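Local coordinates for ribosomal RNA small subunit methyltransferase E (PDB 1Z85), which probably methylates the N3 position of one uridine of 16S ribosomal RNA in the assembled small subunit, using S-adenosyl-L-methionine as methyl donor, at residues G94-E97 with R98-F101; A131-V134 with V135-A139. All coordinates share one frame; numbering follows the deposited sequence.

Contact 1 (94-101) and contact 2 (131-139) are local, each made within one helix of the parallel-sheet methyltransferase domain. Contact 1 takes in the N-cap and first turns of helix 96-108 and lies mostly at the surface; contact 2 is the middle of helix 128-142, partly buried, with its centre about 7 Å from that of the chain against 13 Å for contact 1. Their chemistry differs accordingly: the helix start carries arginines, a carboxylate, waters and a tryptophan face, whereas the mid-helix turns have regular backbone bonds, buried valines and alanines, and a charged flank. The two helices meet directly, Trp96 CZ2 lying 3.5 Å from Val134 CG2.

Contact 1 (G94-E97 with R98-F101)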
# COMPACT_ATOMS: atom_id res chain seq x y z
N GLY B 94 14.58 11.63 3.97
CA GLY B 94 14.31 12.17 2.63
C GLY B 94 13.09 13.07 2.65
O GLY B 94 12.76 13.64 3.68
N ARG B 95 12.46 13.26 1.50
CA ARG B 95 11.31 14.13 1.41
C ARG B 95 10.28 13.71 2.40
O ARG B 95 10.00 12.49 2.57
CB ARG B 95 10.73 14.11 -0.01
CG ARG B 95 11.62 14.86 -0.97
CD ARG B 95 10.99 15.06 -2.32
NE ARG B 95 10.68 13.79 -2.97
CZ ARG B 95 9.43 13.36 -3.21
NH1 ARG B 95 8.40 14.11 -2.87
NH2 ARG B 95 9.22 12.20 -3.81
N TRP B 96 9.68 14.70 3.06
CA TRP B 96 8.83 14.40 4.21
C TRP B 96 7.66 13.46 3.91
O TRP B 96 7.28 12.61 4.70
CB TRP B 96 8.36 15.69 4.87
CG TRP B 96 7.43 15.40 5.99
CD1 TRP B 96 6.10 15.69 6.05
CD2 TRP B 96 7.76 14.71 7.21
NE1 TRP B 96 5.57 15.24 7.25
CE2 TRP B 96 6.56 14.62 7.97
CE3 TRP B 96 8.95 14.18 7.74
CZ2 TRP B 96 6.52 14.00 9.24
CZ3 TRP B 96 8.91 13.54 8.99
CH2 TRP B 96 7.70 13.48 9.73
N GLU B 97 7.06 13.60 2.75
CA GLU B 97 5.89 12.79 2.40
C GLU B 97 6.27 11.28 2.31
O GLU B 97 5.47 10.38 2.67
CB GLU B 97 5.34 13.32 1.08
CG GLU B 97 5.39 14.95 1.04
CD GLU B 97 6.71 15.62 0.39
OE1 GLU B 97 6.78 15.79 -0.86
OE2 GLU B 97 7.64 16.06 1.14
N ARG B 98 7.50 10.99 1.84
CA ARG B 98 7.98 9.61 1.79
C ARG B 98 8.29 9.14 3.20
O ARG B 98 7.93 8.03 3.55
CB ARG B 98 9.24 9.49 0.95
CG ARG B 98 8.94 9.55 -0.52
CD ARG B 98 10.19 9.81 -1.36
NE ARG B 98 10.98 8.60 -1.56
CZ ARG B 98 10.89 7.80 -2.62
NH1 ARG B 98 9.98 7.99 -3.58
NH2 ARG B 98 11.70 6.77 -2.68
N THR B 99 9.01 9.97 3.97
CA THR B 99 9.43 9.64 5.35
C THR B 99 8.25 9.42 6.25
O THR B 99 8.23 8.50 6.98
CB THR B 99 10.37 10.72 5.91
OG1 THR B 99 11.45 10.93 5.00
CG2 THR B 99 11.00 10.30 7.20
N ARG B 100 7.23 10.27 6.19
CA ARG B 100 6.08 10.12 7.04
C ARG B 100 5.37 8.80 6.74
O ARG B 100 4.99 8.08 7.64
CB ARG B 100 5.13 11.31 6.82
CG ARG B 100 3.87 11.29 7.68
CD ARG B 100 2.85 12.31 7.09
NE ARG B 100 1.45 12.20 7.47
CZ ARG B 100 0.90 12.33 8.69
NH1 ARG B 100 1.65 12.49 9.78
NH2 ARG B 100 -0.43 12.23 8.82
N PHE B 101 5.21 8.51 5.45
CA PHE B 101 4.63 7.24 4.95
C PHE B 101 5.35 6.01 5.47
O PHE B 101 4.72 5.09 5.98
CB PHE B 101 4.60 7.22 3.40
CG PHE B 101 4.17 5.91 2.83
CD1 PHE B 101 2.82 5.58 2.77
CD2 PHE B 101 5.10 4.97 2.43
CE1 PHE B 101 2.42 4.31 2.29
CE2 PHE B 101 4.72 3.74 1.98
CZ PHE B 101 3.39 3.38 1.91
O HOH W 1 12.91 13.21 6.43
O HOH W 2 7.39 9.49 -3.94
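With CG anti to the backbone N in both residues (chi1 177° in Trp96, -179° in Arg100), the indole turns along the helix and Arg100 CB comes to lie over one of its faces. In this CH-pi contact Arg100 CB lies 4.1 Å from the centroid of the five-membered ring of Trp96. The extended Arg100 chain then runs past the indole, Arg100 CD lying 4.0 Å from Trp96 NE1, and its NE pairs with Glu104. The indole also packs on Val134 of helix 128-142. An alanine in place of Trp96 would probably uncover the aliphatic part of Arg100 and leave a gap beside Val134.

Arg95 is the N-cap residue. Arg95 O accepts a nearly straight bond from Thr99 N (3.0 Å, 170°) and a weak one from Arg98 N, while the following i to i+4 bond runs from Arg100 N to Trp96 O at 2.8 Å. A water donates to Gly94 O and is also bonded to Thr99 OG1, bridging the loop to the helix. On the arginine flank, Arg95 NH1 forms a salt bridge with Glu97 OE1 (3.1 Å). Arg95 NE pairs with Glu189, and a second water accepts from Arg98 NH1 and, weakly, from Arg95 NH2.

Within the beta-alpha-beta unit of strand 87-92, helix 96-108 and strand 113-117, Trp96 and Arg100 pack on helix 128-142, and Phe101 on helix 216-230.

Contact 2 (A131-V134 with V135-A139); sequences AKIV and VREAA
Ile133 and Glu137, one turn apart, run alongside each other in the same direction, with Ile133 CG2 4.1 Å from Glu137 CG. The helix that holds them, 128-142, is the crossover of the beta-alpha-beta unit between strands 113-117 and 149-152, in a SPOUT-type methyltransferase domain with the alpha/beta-knot fold. Regular i to i+4 bonds fix the spacing: Glu137 N to Ile133 O is 2.9 Å, and Ala138 N to Val134 O is 3.0 Å.

Further out, the sides of the helix differ. Val134 packs on Trp96, Ile103 and Glu104 of helix 96-108, while Val135 meets Ile103, Val150 of strand 149-152, and Phe147 and Pro148 of the loop before it. On the charged flank, Arg136 forms salt bridges with Glu32 and Asp29, and Glu137 with Lys140 and Arg31. Arg31 and Glu32 belong to helix 30-38, so these pairs tie the methyltransferase domain to the N-terminal part of the chain.

Val135 places CG2 beside its own backbone N (CG1 is the anti branch, chi1 165°), which brings that methyl to 3.4 Å from Ala131 O, the same oxygen that accepts from Val135 N at 2.9 Å and 174°.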
# COMPACT_ATOMS: atom_id res chain seq x y z
N ALA B 131 9.01 12.92 14.13
CA ALA B 131 8.86 11.50 13.83
C ALA B 131 8.09 10.78 14.96
O ALA B 131 7.17 10.00 14.71
CB ALA B 131 10.21 10.90 13.61
N LYS B 132 8.40 11.12 16.20
CA LYS B 132 7.63 10.61 17.33
C LYS B 132 6.15 10.98 17.31
O LYS B 132 5.30 10.20 17.72
CB LYS B 132 8.23 11.13 18.63
CG LYS B 132 9.65 10.61 18.95
CD LYS B 132 10.14 11.16 20.30
CE LYS B 132 11.65 10.92 20.52
NZ LYS B 132 11.93 9.51 20.95
N ILE B 133 5.82 12.19 16.90
CA ILE B 133 4.40 12.50 16.71
C ILE B 133 3.73 11.62 15.64
O ILE B 133 2.56 11.25 15.76
CB ILE B 133 4.21 14.00 16.40
CG1 ILE B 133 4.56 14.82 17.65
CG2 ILE B 133 2.75 14.33 15.97
CD1 ILE B 133 4.73 16.27 17.37
N VAL B 134 4.45 11.30 14.57
CA VAL B 134 3.87 10.52 13.48
C VAL B 134 3.63 9.13 14.03
O VAL B 134 2.59 8.53 13.79
CB VAL B 134 4.83 10.42 12.23
CG1 VAL B 134 4.24 9.49 11.18
CG2 VAL B 134 5.07 11.77 11.58
N VAL B 135 4.62 8.59 14.74
CA VAL B 135 4.47 7.31 15.45
C VAL B 135 3.30 7.28 16.44
O VAL B 135 2.45 6.39 16.44
CB VAL B 135 5.78 6.97 16.21
CG1 VAL B 135 5.53 5.86 17.23
CG2 VAL B 135 6.87 6.61 15.21
N ARG B 136 3.23 8.29 17.28
CA ARG B 136 2.14 8.40 18.22
C ARG B 136 0.79 8.37 17.48
O ARG B 136 -0.09 7.63 17.82
CB ARG B 136 2.28 9.69 19.02
CG ARG B 136 1.21 9.87 20.04
CD ARG B 136 0.79 11.32 20.18
NE ARG B 136 1.88 12.07 20.78
CZ ARG B 136 1.73 13.14 21.56
NH1 ARG B 136 0.53 13.62 21.89
NH2 ARG B 136 2.83 13.71 22.04
N GLU B 137 0.62 9.22 16.48
CA GLU B 137 -0.71 9.36 15.88
C GLU B 137 -1.08 8.07 15.18
O GLU B 137 -2.19 7.63 15.29
CB GLU B 137 -0.78 10.57 14.92
CG GLU B 137 -0.65 11.98 15.64
CD GLU B 137 -1.79 12.30 16.66
OE1 GLU B 137 -2.71 11.49 16.87
OE2 GLU B 137 -1.76 13.38 17.27
N ALA B 138 -0.12 7.46 14.49
CA ALA B 138 -0.35 6.14 13.85
C ALA B 138 -0.70 5.03 14.84
O ALA B 138 -1.65 4.27 14.64
CB ALA B 138 0.87 5.72 13.02
N ALA B 139 0.08 4.92 15.89
CA ALA B 139 -0.19 3.94 16.94
C ALA B 139 -1.57 4.14 17.56
O ALA B 139 -2.27 3.18 17.81
CB ALA B 139 0.91 4.04 18.00